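PDB 3G5O: uncharacterized protein Rv2866 from Mycobacterium tuberculosis, which acts as the RelE-family toxin RelG of a type II toxin-antitoxin system, an RNase that arrests growth and is neutralised by its cognate antitoxin. Local coordinates for residues H31-R36 with L91-R96; V42-G47 with Y75-R80; G47-E52 with T86-L91. One frame throughout, in Å; residues are numbered along the deposited sequence.

Interaction 1. Residues H31-R36 with L91-R96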
ATOM      1  N   HIS C  31      25.786  -3.551  -3.658  1.00 28.30           N
ATOM      2  CA  HIS C  31      26.577  -3.273  -4.861  1.00 31.80           C
ATOM      3  C   HIS C  31      26.121  -2.111  -5.726  1.00 32.49           C
ATOM      4  O   HIS C  31      26.920  -1.560  -6.477  1.00 33.81           O
ATOM      5  CB  HIS C  31      26.789  -4.536  -5.712  1.00 33.69           C
ATOM      6  CG  HIS C  31      28.074  -5.229  -5.397  1.00 37.92           C
ATOM      7  ND1 HIS C  31      29.303  -4.686  -5.716  1.00 43.05           N
ATOM      8  CD2 HIS C  31      28.333  -6.382  -4.742  1.00 42.94           C
ATOM      9  CE1 HIS C  31      30.263  -5.484  -5.289  1.00 43.69           C
ATOM     10  NE2 HIS C  31      29.702  -6.519  -4.689  1.00 44.11           N
ATOM     11  N   LYS C  32      24.858  -1.724  -5.634  1.00 31.36           N
ATOM     12  CA  LYS C  32      24.382  -0.602  -6.411  1.00 31.46           C
ATOM     13  C   LYS C  32      24.786   0.748  -5.828  1.00 30.21           C
ATOM     14  O   LYS C  32      24.564   1.774  -6.475  1.00 30.70           O
ATOM     15  CB  LYS C  32      22.847  -0.623  -6.530  1.00 32.74           C
ATOM     16  CG  LYS C  32      22.290  -1.897  -7.149  1.00 35.54           C
ATOM     17  CD  LYS C  32      20.786  -1.780  -7.483  1.00 40.20           C
ATOM     18  CE  LYS C  32      19.914  -1.870  -6.253  1.00 39.50           C
ATOM     19  NZ  LYS C  32      18.661  -2.629  -6.564  1.00 38.45           N
ATOM     20  N   LEU C  33      25.290   0.762  -4.593  1.00 27.37           N
ATOM     21  CA  LEU C  33      25.510   2.022  -3.880  1.00 24.83           C
ATOM     22  C   LEU C  33      26.931   2.556  -4.075  1.00 24.60           C
ATOM     23  O   LEU C  33      27.889   1.780  -4.087  1.00 23.88           O
ATOM     24  CB  LEU C  33      25.288   1.829  -2.379  1.00 23.70           C
ATOM     25  CG  LEU C  33      23.922   1.282  -1.983  1.00 24.08           C
ATOM     26  CD1 LEU C  33      23.830   0.982  -0.465  1.00 19.75           C
ATOM     27  CD2 LEU C  33      22.864   2.274  -2.472  1.00 23.03           C
ATOM     28  N   PRO C  34      27.075   3.882  -4.149  1.00 23.30           N
ATOM     29  CA  PRO C  34      28.414   4.447  -4.146  1.00 22.96           C
ATOM     30  C   PRO C  34      29.071   4.268  -2.771  1.00 22.41           C
ATOM     31  O   PRO C  34      28.361   4.089  -1.762  1.00 21.95           O
ATOM     32  CB  PRO C  34      28.167   5.928  -4.426  1.00 22.35           C
ATOM     33  CG  PRO C  34      26.829   6.216  -3.690  1.00 23.06           C
ATOM     34  CD  PRO C  34      26.018   4.916  -4.025  1.00 24.99           C
ATOM     35  N   PRO C  35      30.411   4.329  -2.719  1.00 22.30           N
ATOM     36  CA  PRO C  35      31.090   3.904  -1.481  1.00 21.87           C
ATOM     37  C   PRO C  35      30.703   4.587  -0.174  1.00 21.63           C
ATOM     38  O   PRO C  35      30.689   3.906   0.884  1.00 21.32           O
ATOM     39  CB  PRO C  35      32.589   4.114  -1.788  1.00 22.35           C
ATOM     40  CG  PRO C  35      32.681   3.914  -3.301  1.00 22.82           C
ATOM     41  CD  PRO C  35      31.363   4.532  -3.835  1.00 22.70           C
ATOM     42  N   ARG C  36      30.432   5.885  -0.185  1.00 20.59           N
ATOM     43  CA  ARG C  36      30.070   6.536   1.090  1.00 21.22           C
ATOM     44  C   ARG C  36      28.750   6.006   1.640  1.00 19.72           C
ATOM     45  O   ARG C  36      28.576   5.854   2.850  1.00 19.50           O
ATOM     46  CB  ARG C  36      29.910   8.075   0.954  1.00 22.10           C
ATOM     47  CG  ARG C  36      31.215   8.867   0.814  1.00 25.28           C
ATOM     48  CD  ARG C  36      30.880  10.394   0.786  1.00 27.59           C
ATOM     49  NE  ARG C  36      30.188  10.850   2.007  1.00 28.80           N
ATOM     50  CZ  ARG C  36      30.818  11.205   3.130  1.00 28.84           C
ATOM     51  NH1 ARG C  36      32.140  11.146   3.191  1.00 29.46           N
ATOM     52  NH2 ARG C  36      30.141  11.608   4.195  1.00 29.42           N
ATOM     53  N   LEU C  91      16.620  -8.038   3.755  1.00 16.73           N
ATOM     54  CA  LEU C  91      16.101  -8.552   2.494  1.00 16.69           C
ATOM     55  C   LEU C  91      16.461  -7.624   1.348  1.00 16.42           C
ATOM     56  O   LEU C  91      16.793  -8.106   0.267  1.00 17.74           O
ATOM     57  CB  LEU C  91      14.554  -8.637   2.564  1.00 15.37           C
ATOM     58  CG  LEU C  91      14.020  -9.353   3.805  1.00 19.25           C
ATOM     59  CD1 LEU C  91      12.521  -9.371   3.685  1.00 22.91           C
ATOM     60  CD2 LEU C  91      14.599 -10.831   4.042  1.00 18.78           C
ATOM     61  N   ARG C  92      16.404  -6.316   1.592  1.00 17.26           N
ATOM     62  CA  ARG C  92      16.629  -5.310   0.555  1.00 17.44           C
ATOM     63  C   ARG C  92      17.239  -4.043   1.138  1.00 17.87           C
ATOM     64  O   ARG C  92      17.001  -3.678   2.319  1.00 17.39           O
ATOM     65  CB  ARG C  92      15.307  -4.902  -0.143  1.00 19.00           C
ATOM     66  CG  ARG C  92      14.509  -6.038  -0.874  1.00 20.62           C
ATOM     67  CD  ARG C  92      15.239  -6.531  -2.147  1.00 22.61           C
ATOM     68  NE  ARG C  92      15.637  -5.438  -3.049  1.00 26.95           N
ATOM     69  CZ  ARG C  92      14.841  -4.939  -4.010  1.00 29.53           C
ATOM     70  NH1 ARG C  92      13.616  -5.417  -4.200  1.00 24.44           N
ATOM     71  NH2 ARG C  92      15.270  -3.956  -4.786  1.00 30.39           N
ATOM     72  N   VAL C  93      17.973  -3.335   0.284  1.00 16.73           N
ATOM     73  CA  VAL C  93      18.483  -1.988   0.616  1.00 16.81           C
ATOM     74  C   VAL C  93      18.138  -1.090  -0.570  1.00 16.87           C
ATOM     75  O   VAL C  93      18.326  -1.473  -1.758  1.00 16.71           O
ATOM     76  CB  VAL C  93      20.022  -1.989   0.842  1.00 17.48           C
ATOM     77  CG1 VAL C  93      20.505  -0.566   1.220  1.00 17.90           C
ATOM     78  CG2 VAL C  93      20.382  -2.962   1.952  1.00 17.46           C
ATOM     79  N   ASP C  94      17.619   0.090  -0.283  1.00 17.43           N
ATOM     80  CA  ASP C  94      17.282   1.004  -1.373  1.00 18.55           C
ATOM     81  C   ASP C  94      17.739   2.429  -1.010  1.00 18.77           C
ATOM     82  O   ASP C  94      17.643   2.848   0.175  1.00 18.06           O
ATOM     83  CB  ASP C  94      15.789   0.990  -1.637  1.00 18.31           C
ATOM     84  CG  ASP C  94      15.432   1.514  -3.062  1.00 24.46           C
ATOM     85  OD1 ASP C  94      15.940   0.971  -4.083  1.00 28.69           O
ATOM     86  OD2 ASP C  94      14.643   2.445  -3.145  1.00 25.77           O
ATOM     87  N   HIS C  95      18.191   3.152  -2.019  1.00 18.12           N
ATOM     88  CA  HIS C  95      18.619   4.531  -1.847  1.00 19.09           C
ATOM     89  C   HIS C  95      17.946   5.371  -2.905  1.00 21.15           C
ATOM     90  O   HIS C  95      18.008   5.029  -4.087  1.00 19.83           O
ATOM     91  CB  HIS C  95      20.136   4.660  -2.034  1.00 19.00           C
ATOM     92  CG  HIS C  95      20.589   6.083  -2.117  1.00 20.33           C
ATOM     93  ND1 HIS C  95      21.030   6.654  -3.289  1.00 18.51           N
ATOM     94  CD2 HIS C  95      20.604   7.063  -1.185  1.00 19.20           C
ATOM     95  CE1 HIS C  95      21.327   7.925  -3.070  1.00 21.36           C
ATOM     96  NE2 HIS C  95      21.061   8.204  -1.805  1.00 20.58           N
ATOM     97  N   ARG C  96      17.288   6.449  -2.473  1.00 22.84           N
ATOM     98  CA  ARG C  96      16.611   7.360  -3.401  1.00 25.47           C
ATOM     99  C   ARG C  96      16.950   8.765  -2.990  1.00 25.34           C
ATOM    100  O   ARG C  96      16.421   9.255  -1.977  1.00 24.39           O
ATOM    101  CB  ARG C  96      15.086   7.217  -3.323  1.00 26.76           C
ATOM    102  CG  ARG C  96      14.534   5.885  -3.729  1.00 32.58           C
ATOM    103  CD  ARG C  96      14.499   5.605  -5.244  1.00 41.00           C
ATOM    104  NE  ARG C  96      14.533   4.142  -5.464  1.00 46.19           N
ATOM    105  CZ  ARG C  96      15.016   3.536  -6.554  1.00 50.76           C
ATOM    106  NH1 ARG C  96      15.484   4.245  -7.584  1.00 50.18           N
ATOM    107  NH2 ARG C  96      15.025   2.204  -6.622  1.00 51.55           N
TER
HETATM  108  O   HOH W   1      17.235  -1.660  -4.152  1.00 30.68           O

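Interaction 2. Residues V42-G47 with Y75-R80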
ATOM      1  N   VAL C  42      26.218  -0.149   5.887  1.00 18.17           N
ATOM      2  CA  VAL C  42      26.906  -1.181   6.673  1.00 18.77           C
ATOM      3  C   VAL C  42      27.048  -0.813   8.155  1.00 19.20           C
ATOM      4  O   VAL C  42      26.820  -1.660   9.052  1.00 18.04           O
ATOM      5  CB  VAL C  42      28.289  -1.560   6.036  1.00 19.63           C
ATOM      6  CG1 VAL C  42      29.216  -2.366   7.032  1.00 18.81           C
ATOM      7  CG2 VAL C  42      28.080  -2.260   4.740  1.00 17.58           C
ATOM      8  N   GLU C  43      27.412   0.431   8.435  1.00 18.64           N
ATOM      9  CA  GLU C  43      27.576   0.853   9.830  1.00 21.05           C
ATOM     10  C   GLU C  43      26.229   0.969  10.529  1.00 19.75           C
ATOM     11  O   GLU C  43      26.109   0.682  11.732  1.00 19.33           O
ATOM     12  CB  GLU C  43      28.363   2.165   9.941  1.00 22.88           C
ATOM     13  CG  GLU C  43      29.820   2.023   9.448  1.00 27.83           C
ATOM     14  CD  GLU C  43      30.715   1.225  10.425  1.00 34.45           C
ATOM     15  OE1 GLU C  43      30.281   0.987  11.577  1.00 35.81           O
ATOM     16  OE2 GLU C  43      31.865   0.865  10.053  1.00 35.66           O
ATOM     17  N   PHE C  44      25.200   1.334   9.775  1.00 18.16           N
ATOM     18  CA  PHE C  44      23.857   1.361  10.366  1.00 18.96           C
ATOM     19  C   PHE C  44      23.403  -0.098  10.656  1.00 17.97           C
ATOM     20  O   PHE C  44      22.967  -0.392  11.747  1.00 19.28           O
ATOM     21  CB  PHE C  44      22.847   2.042   9.408  1.00 18.30           C
ATOM     22  CG  PHE C  44      21.431   1.928   9.857  1.00 19.53           C
ATOM     23  CD1 PHE C  44      21.049   2.433  11.088  1.00 21.33           C
ATOM     24  CD2 PHE C  44      20.479   1.326   9.045  1.00 21.39           C
ATOM     25  CE1 PHE C  44      19.729   2.324  11.529  1.00 24.40           C
ATOM     26  CE2 PHE C  44      19.167   1.204   9.472  1.00 22.55           C
ATOM     27  CZ  PHE C  44      18.797   1.721  10.714  1.00 20.68           C
ATOM     28  N   ALA C  45      23.557  -0.995   9.684  1.00 17.96           N
ATOM     29  CA  ALA C  45      23.068  -2.381   9.817  1.00 18.28           C
ATOM     30  C   ALA C  45      23.731  -3.033  11.021  1.00 20.24           C
ATOM     31  O   ALA C  45      23.058  -3.680  11.824  1.00 21.44           O
ATOM     32  CB  ALA C  45      23.360  -3.191   8.557  1.00 17.88           C
ATOM     33  N   PHE C  46      25.032  -2.832  11.179  1.00 19.73           N
ATOM     34  CA  PHE C  46      25.746  -3.524  12.259  1.00 22.12           C
ATOM     35  C   PHE C  46      25.832  -2.760  13.579  1.00 22.58           C
ATOM     36  O   PHE C  46      26.434  -3.247  14.541  1.00 22.82           O
ATOM     37  CB  PHE C  46      27.127  -4.000  11.758  1.00 20.54           C
ATOM     38  CG  PHE C  46      27.013  -5.039  10.654  1.00 21.80           C
ATOM     39  CD1 PHE C  46      26.325  -6.226  10.877  1.00 20.57           C
ATOM     40  CD2 PHE C  46      27.521  -4.801   9.380  1.00 23.72           C
ATOM     41  CE1 PHE C  46      26.199  -7.178   9.861  1.00 20.00           C
ATOM     42  CE2 PHE C  46      27.421  -5.752   8.358  1.00 22.96           C
ATOM     43  CZ  PHE C  46      26.744  -6.933   8.589  1.00 23.69           C
ATOM     44  N   GLY C  47      25.234  -1.569  13.604  1.00 22.92           N
ATOM     45  CA  GLY C  47      25.261  -0.692  14.773  1.00 22.85           C
ATOM     46  C   GLY C  47      23.854  -0.454  15.285  1.00 23.29           C
ATOM     47  O   GLY C  47      23.297  -1.316  15.955  1.00 23.19           O
ATOM     48  N   TYR C  75      18.355   6.517   2.452  1.00 17.19           N
ATOM     49  CA  TYR C  75      18.313   5.046   2.307  1.00 17.90           C
ATOM     50  C   TYR C  75      17.352   4.327   3.254  1.00 17.40           C
ATOM     51  O   TYR C  75      17.037   4.815   4.386  1.00 17.75           O
ATOM     52  CB  TYR C  75      19.705   4.395   2.304  1.00 17.62           C
ATOM     53  CG  TYR C  75      20.451   4.495   3.612  1.00 19.64           C
ATOM     54  CD1 TYR C  75      20.164   3.613   4.649  1.00 20.34           C
ATOM     55  CD2 TYR C  75      21.409   5.491   3.825  1.00 18.23           C
ATOM     56  CE1 TYR C  75      20.840   3.686   5.842  1.00 21.76           C
ATOM     57  CE2 TYR C  75      22.114   5.579   5.071  1.00 21.31           C
ATOM     58  CZ  TYR C  75      21.808   4.641   6.052  1.00 25.01           C
ATOM     59  OH  TYR C  75      22.392   4.672   7.307  1.00 28.87           O
ATOM     60  N   ARG C  76      16.891   3.166   2.781  1.00 16.24           N
ATOM     61  CA  ARG C  76      16.042   2.285   3.559  1.00 16.76           C
ATOM     62  C   ARG C  76      16.491   0.844   3.518  1.00 16.62           C
ATOM     63  O   ARG C  76      16.972   0.350   2.492  1.00 16.44           O
ATOM     64  CB  ARG C  76      14.586   2.361   3.091  1.00 16.84           C
ATOM     65  CG  ARG C  76      13.888   3.688   3.427  1.00 18.45           C
ATOM     66  CD  ARG C  76      12.563   3.725   2.638  1.00 22.35           C
ATOM     67  NE  ARG C  76      11.626   4.724   3.143  1.00 24.71           N
ATOM     68  CZ  ARG C  76      11.577   5.999   2.740  1.00 28.32           C
ATOM     69  NH1 ARG C  76      12.426   6.446   1.813  1.00 23.66           N
ATOM     70  NH2 ARG C  76      10.656   6.824   3.256  1.00 27.70           N
ATOM     71  N   LEU C  77      16.319   0.159   4.636  1.00 15.27           N
ATOM     72  CA  LEU C  77      16.552  -1.275   4.674  1.00 15.62           C
ATOM     73  C   LEU C  77      15.225  -1.922   4.943  1.00 16.19           C
ATOM     74  O   LEU C  77      14.460  -1.429   5.790  1.00 15.60           O
ATOM     75  CB  LEU C  77      17.494  -1.625   5.828  1.00 15.15           C
ATOM     76  CG  LEU C  77      18.971  -1.390   5.526  1.00 18.26           C
ATOM     77  CD1 LEU C  77      19.215   0.127   5.469  1.00 19.40           C
ATOM     78  CD2 LEU C  77      19.880  -1.960   6.588  1.00 15.00           C
ATOM     79  N   LEU C  78      14.984  -3.024   4.252  1.00 16.45           N
ATOM     80  CA  LEU C  78      13.813  -3.881   4.473  1.00 16.94           C
ATOM     81  C   LEU C  78      14.297  -5.151   5.171  1.00 16.88           C
ATOM     82  O   LEU C  78      15.219  -5.816   4.694  1.00 16.68           O
ATOM     83  CB  LEU C  78      13.172  -4.265   3.136  1.00 16.21           C
ATOM     84  CG  LEU C  78      11.906  -5.150   3.161  1.00 18.05           C
ATOM     85  CD1 LEU C  78      10.760  -4.316   3.724  1.00 16.76           C
ATOM     86  CD2 LEU C  78      11.563  -5.666   1.737  1.00 17.01           C
ATOM     87  N   TYR C  79      13.674  -5.537   6.276  1.00 16.58           N
ATOM     88  CA  TYR C  79      14.258  -6.636   7.067  1.00 16.71           C
ATOM     89  C   TYR C  79      13.247  -7.463   7.825  1.00 18.44           C
ATOM     90  O   TYR C  79      12.100  -7.053   7.909  1.00 17.50           O
ATOM     91  CB  TYR C  79      15.336  -6.134   8.033  1.00 16.79           C
ATOM     92  CG  TYR C  79      14.901  -5.067   8.982  1.00 16.50           C
ATOM     93  CD1 TYR C  79      14.595  -5.382  10.305  1.00 17.46           C
ATOM     94  CD2 TYR C  79      14.807  -3.724   8.575  1.00 14.50           C
ATOM     95  CE1 TYR C  79      14.206  -4.386  11.224  1.00 16.18           C
ATOM     96  CE2 TYR C  79      14.412  -2.723   9.473  1.00 16.61           C
ATOM     97  CZ  TYR C  79      14.127  -3.062  10.804  1.00 18.71           C
ATOM     98  OH  TYR C  79      13.745  -2.078  11.706  1.00 18.39           O
ATOM     99  N   ARG C  80      13.679  -8.631   8.321  1.00 19.29           N
ATOM    100  CA  ARG C  80      12.859  -9.452   9.188  1.00 21.14           C
ATOM    101  C   ARG C  80      13.579  -9.568  10.524  1.00 22.77           C
ATOM    102  O   ARG C  80      14.814  -9.468  10.582  1.00 21.13           O
ATOM    103  CB  ARG C  80      12.687 -10.853   8.584  1.00 21.68           C
ATOM    104  CG  ARG C  80      11.833 -10.855   7.279  1.00 23.43           C
ATOM    105  CD  ARG C  80      11.434 -12.294   6.912  1.00 27.97           C
ATOM    106  NE  ARG C  80      10.703 -12.434   5.646  1.00 29.06           N
ATOM    107  CZ  ARG C  80       9.406 -12.220   5.504  1.00 28.75           C
ATOM    108  NH1 ARG C  80       8.678 -11.834   6.552  1.00 28.85           N
ATOM    109  NH2 ARG C  80       8.832 -12.412   4.323  1.00 27.15           N
TER

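Interaction 3. Residues G47-E52 with T86-L91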
ATOM      1  N   GLY C  47      25.234  -1.569  13.604  1.00 22.92           N
ATOM      2  CA  GLY C  47      25.261  -0.692  14.773  1.00 22.85           C
ATOM      3  C   GLY C  47      23.854  -0.454  15.285  1.00 23.29           C
ATOM      4  O   GLY C  47      23.297  -1.316  15.955  1.00 23.19           O
ATOM      5  N   ASP C  48      23.271   0.702  14.962  1.00 22.23           N
ATOM      6  CA  ASP C  48      21.919   1.027  15.402  1.00 22.57           C
ATOM      7  C   ASP C  48      20.852  -0.021  15.106  1.00 22.27           C
ATOM      8  O   ASP C  48      19.975  -0.232  15.939  1.00 20.79           O
ATOM      9  CB  ASP C  48      21.461   2.408  14.896  1.00 21.69           C
ATOM     10  CG  ASP C  48      22.255   3.558  15.532  1.00 26.82           C
ATOM     11  OD1 ASP C  48      23.037   3.304  16.499  1.00 29.34           O
ATOM     12  OD2 ASP C  48      22.121   4.709  15.057  1.00 30.33           O
ATOM     13  N   LEU C  49      20.876  -0.626  13.917  1.00 21.89           N
ATOM     14  CA  LEU C  49      19.843  -1.613  13.586  1.00 22.29           C
ATOM     15  C   LEU C  49      19.957  -2.889  14.430  1.00 22.47           C
ATOM     16  O   LEU C  49      18.932  -3.456  14.914  1.00 22.80           O
ATOM     17  CB  LEU C  49      19.855  -1.957  12.100  1.00 20.68           C
ATOM     18  CG  LEU C  49      18.963  -3.116  11.713  1.00 23.16           C
ATOM     19  CD1 LEU C  49      17.481  -2.721  11.814  1.00 24.31           C
ATOM     20  CD2 LEU C  49      19.333  -3.616  10.308  1.00 20.03           C
ATOM     21  N   SER C  50      21.192  -3.342  14.576  1.00 22.22           N
ATOM     22  CA  SER C  50      21.527  -4.440  15.475  1.00 23.74           C
ATOM     23  C   SER C  50      21.057  -4.191  16.908  1.00 23.93           C
ATOM     24  O   SER C  50      20.455  -5.077  17.527  1.00 24.74           O
ATOM     25  CB  SER C  50      23.041  -4.618  15.496  1.00 23.96           C
ATOM     26  OG  SER C  50      23.357  -5.647  16.379  1.00 23.01           O
ATOM     27  N   ARG C  51      21.352  -3.010  17.434  1.00 24.48           N
ATOM     28  CA  ARG C  51      20.982  -2.675  18.825  1.00 25.89           C
ATOM     29  C   ARG C  51      19.511  -2.493  19.051  1.00 26.02           C
ATOM     30  O   ARG C  51      19.007  -2.871  20.120  1.00 26.99           O
ATOM     31  CB  ARG C  51      21.722  -1.424  19.352  1.00 26.28           C
ATOM     32  CG  ARG C  51      23.212  -1.664  19.610  1.00 29.06           C
ATOM     33  CD  ARG C  51      23.930  -0.400  20.107  1.00 34.58           C
ATOM     34  NE  ARG C  51      24.120   0.616  19.059  1.00 34.43           N
ATOM     35  CZ  ARG C  51      25.181   0.719  18.249  1.00 33.86           C
ATOM     36  NH1 ARG C  51      26.193  -0.136  18.312  1.00 34.84           N
ATOM     37  NH2 ARG C  51      25.232   1.694  17.356  1.00 32.44           N
ATOM     38  N   GLU C  52      18.791  -1.897  18.096  1.00 25.38           N
ATOM     39  CA  GLU C  52      17.369  -1.630  18.336  1.00 26.46           C
ATOM     40  C   GLU C  52      16.520  -1.857  17.092  1.00 25.44           C
ATOM     41  O   GLU C  52      15.957  -0.902  16.543  1.00 25.28           O
ATOM     42  CB  GLU C  52      17.156  -0.212  18.915  1.00 27.79           C
ATOM     43  CG  GLU C  52      17.823   0.022  20.319  1.00 34.61           C
ATOM     44  CD  GLU C  52      17.110  -0.717  21.523  1.00 44.64           C
ATOM     45  OE1 GLU C  52      16.509  -1.829  21.374  1.00 46.96           O
ATOM     46  OE2 GLU C  52      17.171  -0.167  22.652  1.00 49.44           O
ATOM     47  N   THR C  86      17.650 -14.320  18.110  1.00 27.96           N
ATOM     48  CA  THR C  86      18.171 -12.932  18.194  1.00 26.91           C
ATOM     49  C   THR C  86      18.919 -12.508  16.922  1.00 24.97           C
ATOM     50  O   THR C  86      20.126 -12.172  16.949  1.00 23.55           O
ATOM     51  CB  THR C  86      19.037 -12.680  19.474  1.00 27.50           C
ATOM     52  OG1 THR C  86      20.172 -13.555  19.497  1.00 30.18           O
ATOM     53  CG2 THR C  86      18.211 -12.862  20.728  1.00 28.20           C
ATOM     54  N   THR C  87      18.185 -12.563  15.808  1.00 22.81           N
ATOM     55  CA  THR C  87      18.744 -12.329  14.496  1.00 23.18           C
ATOM     56  C   THR C  87      17.848 -11.361  13.710  1.00 22.12           C
ATOM     57  O   THR C  87      16.608 -11.371  13.859  1.00 21.54           O
ATOM     58  CB  THR C  87      18.940 -13.690  13.729  1.00 23.69           C
ATOM     59  OG1 THR C  87      19.963 -14.453  14.392  1.00 25.80           O
ATOM     60  CG2 THR C  87      19.412 -13.478  12.274  1.00 25.66           C
ATOM     61  N   VAL C  88      18.492 -10.507  12.907  1.00 21.01           N
ATOM     62  CA  VAL C  88      17.809  -9.671  11.925  1.00 20.19           C
ATOM     63  C   VAL C  88      18.406 -10.056  10.590  1.00 19.27           C
ATOM     64  O   VAL C  88      19.633 -10.189  10.501  1.00 19.05           O
ATOM     65  CB  VAL C  88      18.136  -8.213  12.162  1.00 20.52           C
ATOM     66  CG1 VAL C  88      17.661  -7.305  10.937  1.00 22.18           C
ATOM     67  CG2 VAL C  88      17.536  -7.763  13.492  1.00 20.22           C
ATOM     68  N   VAL C  89      17.547 -10.209   9.573  1.00 18.15           N
ATOM     69  CA  VAL C  89      17.956 -10.513   8.216  1.00 18.31           C
ATOM     70  C   VAL C  89      17.456  -9.454   7.257  1.00 17.58           C
ATOM     71  O   VAL C  89      16.254  -9.189   7.173  1.00 16.74           O
ATOM     72  CB  VAL C  89      17.475 -11.921   7.748  1.00 18.83           C
ATOM     73  CG1 VAL C  89      18.048 -12.223   6.361  1.00 21.07           C
ATOM     74  CG2 VAL C  89      17.970 -13.020   8.709  1.00 21.74           C
ATOM     75  N   ILE C  90      18.407  -8.802   6.579  1.00 17.29           N
ATOM     76  CA  ILE C  90      18.123  -7.740   5.625  0.50 16.42           C
ATOM     77  C   ILE C  90      17.783  -8.377   4.289  1.00 16.91           C
ATOM     78  O   ILE C  90      18.591  -9.124   3.748  1.00 16.72           O
ATOM     79  CB  ILE C  90      19.378  -6.853   5.389  0.50 16.84           C
ATOM     80  CG1 ILE C  90      20.029  -6.475   6.724  0.50 16.43           C
ATOM     81  CG2 ILE C  90      19.033  -5.609   4.529  0.50 14.64           C
ATOM     82  CD1 ILE C  90      19.113  -5.671   7.608  0.50 15.72           C
ATOM     83  N   LEU C  91      16.620  -8.038   3.755  1.00 16.73           N
ATOM     84  CA  LEU C  91      16.101  -8.552   2.494  1.00 16.69           C
ATOM     85  C   LEU C  91      16.461  -7.624   1.348  1.00 16.42           C
ATOM     86  O   LEU C  91      16.793  -8.106   0.267  1.00 17.74           O
ATOM     87  CB  LEU C  91      14.554  -8.637   2.564  1.00 15.37           C
ATOM     88  CG  LEU C  91      14.020  -9.353   3.805  1.00 19.25           C
ATOM     89  CD1 LEU C  91      12.521  -9.371   3.685  1.00 22.91           C
ATOM     90  CD2 LEU C  91      14.599 -10.831   4.042  1.00 18.78           C
TER

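Interaction 1. Residues H31-R36 with L91-R96
Lys32 NZ and Arg92 NH2 both donate to one water, which lies 3.0 Å from Lys32 NZ and 3.1 Å from Arg92 NH2. That water donates to Val93 O at 2.6 Å and to Asp94 OD1 at 2.9 Å, so four bonds hold it between loop and strand. Bends at chi3 (-75°) and chi4 carry the lysine amino group to this site. Lys32 NZ and Arg92 NH2 lie 4.1 Å apart, and Asp29, bridged to Lys32 NZ and Arg92 NE, would balance the charge. Asp94 OD2 takes Arg96 NE on its syn side at 2.9 Å, and Tyr60 of the Rv2865 antitoxin chain also bonds to it. Here the turn between helices 24-30 and 35-51 meets the end of strand 87-95 in the RelE toxin fold, the helices lying on one face of the sheet and the antitoxin reaching Asp94 on the other. Away from the water the packing is apolar: the two methyls of Leu33 divide between alternate strand residues, CD1 meeting Val93 CG1 at 4.0 Å and CD2 lying 3.7 Å from His95 CB. Leu33 and Val93 cross at about a right angle, and Leu38 and Val41 of helix 35-51 also touch Leu33.

Interaction 2. Residues V42-G47 with Y75-R80
Phe44 drops from the helix toward the strand and meets two side chains there, Tyr75 and Leu77, each in a different way. Its ring does not stack on that of Tyr75. The two planes are inclined at about 57°, and Phe44 CD2 lies in the plane of the tyrosine ring at its edge, 4.0 Å from Tyr75 CE1. The phenol end passes by the root of the phenylalanine, with Tyr75 OH 3.4 Å from Phe44 CB. With CG between its backbone N and carbonyl carbon (chi1 67°), the Tyr75 ring rises toward the helix, where Ala40 and Val41 also touch it.

Leu77, two residues further along the strand, runs past Phe44 in the opposite direction. Its CD1 comes to the edge of the phenylalanine ring, near the ring plane and 4.0 Å from Phe44 CD2, while its other methyl, CD2, reaches Ala45 CB at 4.2 Å. Phe44 holds its ring over the strand with CG anti to the backbone N, and Ala70 and Val56 adjoin it from outside the contact.

The axes of these segments approach to 10.5 Å at an angle of 41°, a spacing bridged by side chains. Arg76, between Tyr75 and Leu77, turns away from the helix, and its guanidinium group makes a salt bridge with Glu57 and a cation-pi contact with Tyr60 of the Rv2865 antitoxin chain. The strand thus has an apolar face under the helix and a face that meets the antitoxin. Helices packed on one face of a mainly antiparallel sheet, with an apolar layer between, make up the RelE/ParE toxin fold.

Interaction 3. Residues G47-E52 with T86-L91
Apolar contacts alone join the helix end to the strand, and they run through one methyl. Leu49 CD2 touches Val88 CG1 at 4.1 Å, the side chains meeting at a slant, and faces the end of Ile90 tip to tip. The Leu49 CD2 to Ile90 CD1 spacing of 3.4 Å is tighter than normal packing, but Ile90 is modelled in two conformers, so the closeness is doubtful. Leu49 sends its branch toward the strand with CG anti to the backbone N (chi1 171°). Tyr79 of the neighbouring strand touches Leu49, Val88 and Ile90 alike.

Polar interactions stay within each segment or lead away from the contact. Arg51 NH2 bonds to Asp48 OD1 at 2.9 Å in a fairly straight salt bridge (158° at the hydrogen). The carboxylate oxygen lies in the guanidinium plane, but is itself approached on its anti side. Gly47 C lies over one face of the same guanidinium, toward its rim, and Asp48 OD2 has a second cationic partner in Arg72. Ser50 OG bonds to Tyr18 O, while on the strand Ile90 O receives Thr23 OG1.

With every touching atom a carbon, the attachment of helix to strand probably rests on shape and exclusion of water, while Ser50 and Ile90 each hydrogen-bond to the 18-23 region at its side.

All three contacts join helix 35-51, or the turn before it, to the same sheet, and they follow one another along it. Interaction 2 lies close to the centre of the chain, its own centre about 10 Å from that of interaction 1 and about 7 Å from that of interaction 3; the centres of 1 and 3 are about 17 Å apart, on opposite sides of the chain's centre. Strands 75-82 and 87-95 join them: Asp94 O and Arg76 N, 2.7 Å apart, are probably hydrogen-bonded, linking interaction 1 to interaction 2, as Arg80 N and Val89 O at 2.9 Å probably link 2 to 3. Tyr79 carries the apolar core onward, its CZ lying 3.5 Å from Leu49 CD1.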